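Local atomic coordinates of 1,3-1,4-beta-glucanase (Hordeum vulgare, PDB entry 1AQ0), a protein that hydrolyses mixed-linkage 1,3-1,4-beta-glucans, probably with the TIM-barrel fold of glycoside hydrolase family 17. Residues 41-45 and 46-50; 71-74 and 75-79. All coordinates share one frame; numbering follows the deposited sequence.

Contact 1. Residues 41-45 and 46-50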
# COMPACT_ATOMS: atom_id res chain seq x y z
N GLN A 41 -7.09 33.49 -3.21
CA GLN A 41 -7.76 34.35 -2.24
C GLN A 41 -9.11 33.74 -1.86
O GLN A 41 -9.46 33.66 -0.68
CB GLN A 41 -7.93 35.77 -2.81
CG GLN A 41 -6.61 36.58 -2.86
CD GLN A 41 -6.64 37.77 -3.83
OE1 GLN A 41 -7.63 38.49 -3.94
NE2 GLN A 41 -5.53 37.97 -4.54
N ALA A 42 -9.82 33.21 -2.85
CA ALA A 42 -11.13 32.60 -2.65
C ALA A 42 -11.15 31.21 -1.98
O ALA A 42 -12.12 30.87 -1.31
CB ALA A 42 -11.87 32.54 -3.97
N VAL A 43 -10.10 30.42 -2.18
CA VAL A 43 -10.06 29.08 -1.61
C VAL A 43 -9.58 29.04 -0.15
O VAL A 43 -9.73 28.02 0.52
CB VAL A 43 -9.20 28.12 -2.50
CG1 VAL A 43 -7.71 28.41 -2.35
CG2 VAL A 43 -9.52 26.66 -2.20
N GLY A 44 -9.02 30.14 0.33
CA GLY A 44 -8.54 30.18 1.71
C GLY A 44 -9.64 29.99 2.74
O GLY A 44 -10.74 30.51 2.58
N GLY A 45 -9.35 29.21 3.77
CA GLY A 45 -10.32 28.97 4.83
C GLY A 45 -11.50 28.07 4.50
O GLY A 45 -12.45 27.98 5.29
N THR A 46 -11.44 27.37 3.37
CA THR A 46 -12.53 26.49 2.96
C THR A 46 -12.29 25.01 3.24
O THR A 46 -13.21 24.21 3.16
CB THR A 46 -12.82 26.61 1.45
OG1 THR A 46 -11.65 26.22 0.72
CG2 THR A 46 -13.23 28.03 1.09
N GLY A 47 -11.04 24.65 3.53
CA GLY A 47 -10.73 23.26 3.79
C GLY A 47 -10.42 22.47 2.53
O GLY A 47 -10.01 21.31 2.61
N ILE A 48 -10.62 23.08 1.36
CA ILE A 48 -10.34 22.41 0.09
C ILE A 48 -8.83 22.31 -0.06
O ILE A 48 -8.11 23.29 0.12
CB ILE A 48 -10.95 23.19 -1.10
CG1 ILE A 48 -12.47 23.24 -0.97
CG2 ILE A 48 -10.56 22.53 -2.43
CD1 ILE A 48 -13.15 24.15 -1.96
N ASN A 49 -8.34 21.10 -0.33
CA ASN A 49 -6.91 20.89 -0.50
C ASN A 49 -6.50 21.46 -1.86
O ASN A 49 -7.21 21.28 -2.85
CB ASN A 49 -6.56 19.40 -0.43
CG ASN A 49 -6.91 18.80 0.91
OD1 ASN A 49 -6.47 19.26 1.96
ND2 ASN A 49 -7.74 17.77 0.89
N VAL A 50 -5.35 22.11 -1.90
CA VAL A 50 -4.89 22.74 -3.13
C VAL A 50 -3.55 22.25 -3.63
O VAL A 50 -2.59 22.12 -2.87
CB VAL A 50 -4.80 24.29 -2.97
CG1 VAL A 50 -4.23 24.94 -4.24
CG2 VAL A 50 -6.17 24.88 -2.65
O HOH W 1 -7.82 25.92 1.19

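Contact 2. Residues 71-74 and 75-79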
# COMPACT_ATOMS: atom_id res chain seq x y z
N SER A 71 11.56 33.61 -3.52
CA SER A 71 10.65 34.71 -3.81
C SER A 71 9.31 34.15 -4.31
O SER A 71 8.24 34.62 -3.90
CB SER A 71 11.28 35.65 -4.84
OG SER A 71 10.51 36.83 -5.00
N TRP A 72 9.37 33.12 -5.14
CA TRP A 72 8.16 32.49 -5.68
C TRP A 72 7.34 31.93 -4.52
O TRP A 72 6.12 32.12 -4.46
CB TRP A 72 8.52 31.37 -6.66
CG TRP A 72 7.34 30.86 -7.45
CD1 TRP A 72 6.88 31.35 -8.64
CD2 TRP A 72 6.44 29.80 -7.08
NE1 TRP A 72 5.74 30.67 -9.03
CE2 TRP A 72 5.46 29.72 -8.09
CE3 TRP A 72 6.38 28.92 -5.99
CZ2 TRP A 72 4.41 28.79 -8.04
CZ3 TRP A 72 5.33 27.99 -5.94
CH2 TRP A 72 4.36 27.94 -6.96
N VAL A 73 8.01 31.24 -3.60
CA VAL A 73 7.35 30.66 -2.44
C VAL A 73 6.75 31.75 -1.54
O VAL A 73 5.62 31.62 -1.08
CB VAL A 73 8.32 29.76 -1.63
CG1 VAL A 73 7.74 29.40 -0.28
CG2 VAL A 73 8.62 28.50 -2.42
N LYS A 74 7.49 32.84 -1.35
CA LYS A 74 7.00 33.93 -0.51
C LYS A 74 5.76 34.61 -1.07
O LYS A 74 4.81 34.87 -0.33
CB LYS A 74 8.10 34.96 -0.28
CG LYS A 74 7.63 36.14 0.55
CD LYS A 74 8.78 37.06 0.91
CE LYS A 74 8.25 38.27 1.67
NZ LYS A 74 9.07 38.61 2.87
N SER A 75 5.76 34.87 -2.38
CA SER A 75 4.64 35.54 -3.03
C SER A 75 3.44 34.65 -3.34
O SER A 75 2.30 35.12 -3.35
CB SER A 75 5.11 36.17 -4.36
OG SER A 75 6.21 37.04 -4.16
N ASN A 76 3.68 33.37 -3.57
CA ASN A 76 2.58 32.49 -3.94
C ASN A 76 2.13 31.44 -2.95
O ASN A 76 1.06 30.86 -3.11
CB ASN A 76 2.90 31.84 -5.29
CG ASN A 76 3.16 32.87 -6.38
OD1 ASN A 76 2.29 33.67 -6.70
ND2 ASN A 76 4.36 32.85 -6.95
N ILE A 77 2.94 31.19 -1.92
CA ILE A 77 2.60 30.20 -0.89
C ILE A 77 2.43 30.87 0.48
O ILE A 77 1.34 30.85 1.06
CB ILE A 77 3.66 29.08 -0.78
CG1 ILE A 77 3.95 28.45 -2.15
CG2 ILE A 77 3.20 28.00 0.19
CD1 ILE A 77 2.76 27.79 -2.80
N GLN A 78 3.49 31.50 0.97
CA GLN A 78 3.46 32.16 2.27
C GLN A 78 2.42 33.27 2.34
O GLN A 78 1.90 33.57 3.41
CB GLN A 78 4.83 32.72 2.62
CG GLN A 78 5.87 31.67 2.88
CD GLN A 78 7.22 32.27 3.19
OE1 GLN A 78 8.05 32.45 2.30
NE2 GLN A 78 7.43 32.61 4.45
N ALA A 79 2.13 33.88 1.20
CA ALA A 79 1.16 34.97 1.14
C ALA A 79 -0.28 34.51 1.38
O ALA A 79 -1.18 35.34 1.52
CB ALA A 79 1.26 35.68 -0.21

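Contact 1. Residues 41-45 and 46-50
Val43 and Thr46 meet in a local turn contact at the end of helix 37-43, where the chain turns aside to enter strand 49-54. The carbonyl oxygen of Val43 is the focus. Thr46 OG1 donates to Val43 O at 2.6 Å, coming in from the side of the carbonyl and lifted 27° from its plane. A longer, weak bond of 3.4 Å from Thr46 N to Val43 O closes a type II beta turn, and Gly45 takes the turn position with positive phi. The hydroxyl is placed by a first torsion of 61°, which sets OG1 between the backbone N and carbonyl carbon of Thr46; there it also accepts a weak bond from Ile48 N. A water donates to Val43 O and to Ile48 O, 2.9 Å from each, tying the turn to the start of the strand. This is the helix-to-strand half of a beta-alpha-beta unit, 29-32, 37-43 and 49-54, in the TIM barrel. A valine in place of Thr46 would probably leave Val43 O, within this turn, with the weak amide bond and the water, and Ile48 N without the hydroxyl acceptor. On the apolar side Val43 CG2 lies 3.9 Å from Ile48 CB and 3.8 Å from Val50 CG2. Val83 touches both Val43 and Val50, while Val19 and Phe22 of helix 15-25 meet Thr46 and Ile48 respectively.

Contact 2. Residues 71-74 and 75-79
Ser75 N donates to Ser71 O at 2.9 Å, and Ser75 OG bonds the same oxygen at 3.2 Å, giving this helical carbonyl two donors from one residue. With chi1 at -55°, OG sits beside the backbone N of Ser75, close enough to share its acceptor. Val73 O is gripped twice as well: Ile77 N at 2.8 Å makes the usual i+4 bond, and Gln78 N at 3.0 Å adds an i+5 bond, the mark of a pi-type turn. The last part of helix 66-78, one of the helices that surround the beta barrel of the TIM fold, thus widens before it leads on to strand 84-92. One residue earlier, Asn76 N bonds Trp72 O, and Asn76 ND2 adds a weak bond to that oxygen. ND2 lies over one face of the Trp72 indole, 3.2 Å above its plane and offset toward the rim, with ring and amide planes 55° apart. Asn76 CB makes a CH-pi contact over the six-membered ring. Ile77 CG1 meets Trp72 CZ3 obliquely at 4.1 Å. Ile77 also packs on Val52, Phe85 and Val88, while Val73 packs on Ala112 and Leu113 of helix 102-115.

Overall arrangement
The two contacts follow one another along the chain, contact 1 closing before contact 2 opens, with centres 16 Å apart and nearest atoms about 7 Å apart. Strand 49-54 connects them: contact 1 leads into it, and Trp72 and Ile77 of contact 2 pack on its Ala54 and Val52. Strand 84-92, which follows helix 66-78, pairs with it through Val50. Both contacts lie on the way from a helix to the next strand, 49-54 for contact 1 and 84-92 for contact 2. In TIM barrels the active site lies at the C-terminal ends of the strands, so contact 1, at a strand's start, and contact 2, leading to one, are probably nearer the barrel's other end.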